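Local coordinates for SusD/RagB family nutrient-binding outer membrane lipoprotein (Bacteroides vulgatus, PDB 4F7A) that probably binds glycans such as mucin O-glycans at the outer membrane, as a SusD-like lipoprotein, at residues T129-G133 and R501-D505. Sequence-based numbering, arbitrary orientation.
Sequences TDTYG and RLWWD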
# COMPACT_ATOMS: atom_id res chain seq x y z
N THR A 129 1.03 -9.56 5.62
CA THR A 129 2.21 -9.63 6.48
C THR A 129 2.70 -8.24 6.80
O THR A 129 3.16 -8.01 7.91
CB THR A 129 3.38 -10.51 5.94
OG1 THR A 129 4.45 -10.49 6.92
CG2 THR A 129 3.91 -10.00 4.62
N ASP A 130 2.60 -7.31 5.86
CA ASP A 130 3.07 -5.94 6.14
C ASP A 130 2.19 -5.22 7.20
O ASP A 130 2.61 -4.23 7.80
CB ASP A 130 3.17 -5.11 4.85
CG ASP A 130 4.30 -5.55 3.94
OD1 ASP A 130 5.16 -6.38 4.35
OD2 ASP A 130 4.31 -5.06 2.79
N THR A 131 0.97 -5.72 7.39
CA THR A 131 0.07 -5.20 8.41
C THR A 131 0.36 -5.81 9.80
O THR A 131 0.48 -5.09 10.76
CB THR A 131 -1.40 -5.47 8.00
OG1 THR A 131 -1.67 -4.81 6.76
CG2 THR A 131 -2.37 -4.98 9.07
N TYR A 132 0.50 -7.14 9.88
CA TYR A 132 0.50 -7.87 11.15
C TYR A 132 1.85 -8.47 11.53
O TYR A 132 2.09 -8.75 12.70
CB TYR A 132 -0.55 -9.01 11.10
CG TYR A 132 -1.96 -8.53 10.81
CD1 TYR A 132 -2.73 -7.94 11.81
CD2 TYR A 132 -2.52 -8.66 9.54
CE1 TYR A 132 -4.03 -7.47 11.56
CE2 TYR A 132 -3.80 -8.18 9.27
CZ TYR A 132 -4.56 -7.62 10.29
OH TYR A 132 -5.82 -7.15 10.03
N GLY A 133 2.69 -8.74 10.55
CA GLY A 133 3.90 -9.52 10.75
C GLY A 133 3.74 -10.96 10.34
O GLY A 133 3.51 -11.27 9.18
N ARG A 501 7.93 -3.71 16.42
CA ARG A 501 8.43 -3.62 15.07
C ARG A 501 8.33 -4.95 14.31
O ARG A 501 8.67 -6.03 14.84
CB ARG A 501 9.91 -3.16 15.05
CG ARG A 501 10.13 -1.75 15.53
CD ARG A 501 11.57 -1.35 15.33
NE ARG A 501 11.88 -0.10 16.02
CZ ARG A 501 11.64 1.12 15.56
NH1 ARG A 501 11.07 1.33 14.37
NH2 ARG A 501 11.99 2.16 16.30
N LEU A 502 7.92 -4.85 13.05
CA LEU A 502 7.95 -6.01 12.16
C LEU A 502 9.38 -6.31 11.74
O LEU A 502 10.28 -5.48 11.93
CB LEU A 502 7.05 -5.77 10.96
CG LEU A 502 5.59 -5.51 11.34
CD1 LEU A 502 4.73 -5.38 10.10
CD2 LEU A 502 5.08 -6.64 12.28
N TRP A 503 9.60 -7.52 11.23
CA TRP A 503 10.93 -7.99 10.85
C TRP A 503 11.68 -7.00 9.93
O TRP A 503 12.86 -6.72 10.16
CB TRP A 503 10.82 -9.38 10.20
CG TRP A 503 12.11 -9.89 9.56
CD1 TRP A 503 13.24 -10.35 10.19
CD2 TRP A 503 12.36 -10.00 8.16
NE1 TRP A 503 14.17 -10.75 9.25
CE2 TRP A 503 13.66 -10.53 8.00
CE3 TRP A 503 11.61 -9.73 7.02
CZ2 TRP A 503 14.21 -10.79 6.74
CZ3 TRP A 503 12.17 -9.96 5.76
CH2 TRP A 503 13.45 -10.49 5.64
N TRP A 504 11.00 -6.47 8.92
CA TRP A 504 11.66 -5.53 7.99
C TRP A 504 11.88 -4.12 8.50
O TRP A 504 12.54 -3.32 7.83
CB TRP A 504 10.99 -5.49 6.62
CG TRP A 504 9.49 -5.32 6.56
CD1 TRP A 504 8.60 -6.21 6.01
CD2 TRP A 504 8.69 -4.18 6.94
NE1 TRP A 504 7.33 -5.72 6.05
CE2 TRP A 504 7.35 -4.48 6.63
CE3 TRP A 504 8.98 -2.95 7.52
CZ2 TRP A 504 6.31 -3.59 6.86
CZ3 TRP A 504 7.97 -2.08 7.78
CH2 TRP A 504 6.63 -2.40 7.46
N ASP A 505 11.38 -3.84 9.70
CA ASP A 505 11.47 -2.54 10.35
C ASP A 505 12.61 -2.62 11.36
O ASP A 505 12.45 -3.19 12.45
CB ASP A 505 10.12 -2.25 11.05
CG ASP A 505 10.11 -0.96 11.84
OD1 ASP A 505 11.14 -0.26 11.90
OD2 ASP A 505 9.03 -0.66 12.41
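The indole of Trp504 presents its pyrrole edge to the carboxylate of Asp130, and the two flat groups stand nearly perpendicular, their planes 85° apart. Off one face of the indole, at its rim, Leu502 CD1 lies 4.0 Å from Trp504 CZ2. Trp504 NE1 gives its hydrogen to Asp130 OD1 at 2.8 Å in a moderately bent bond (149° at the hydrogen); the oxygen is tilted from the ring plane, while the nitrogen comes in from well above the carboxylate plane. An aspartate suits this place because its oxygens can serve several donors: OD1 also bonds the hydroxyl of Tyr155, and OD2 forms a salt bridge with Arg210. Trp504 CG sits between the backbone N and the carbonyl carbon (chi1 49°), which together with chi2 brings NE1 round to the helix. A phenylalanine here would probably leave Asp130 OD1 without its indole donor. Helix 111-132, probably part of the TPR-like framework of this SusD homologue, ends here, and the C-terminal loop folds against its last turn through a type I turn from Leu502 to Asp505. The forked aliphatic end of Leu502 suits that terminus: CD1 lies 3.3 Å from Asp130 O, whose hydrogen bond comes from Arg443, and CD2 is 3.5 Å from Gly133 CA. Glycine fits because, at its backbone angles, a CB would jam against Tyr132 O and clash with Leu502 CD2. Thr129 OG1 closes the helix end with a 2.6 Å bond to Gly133 O.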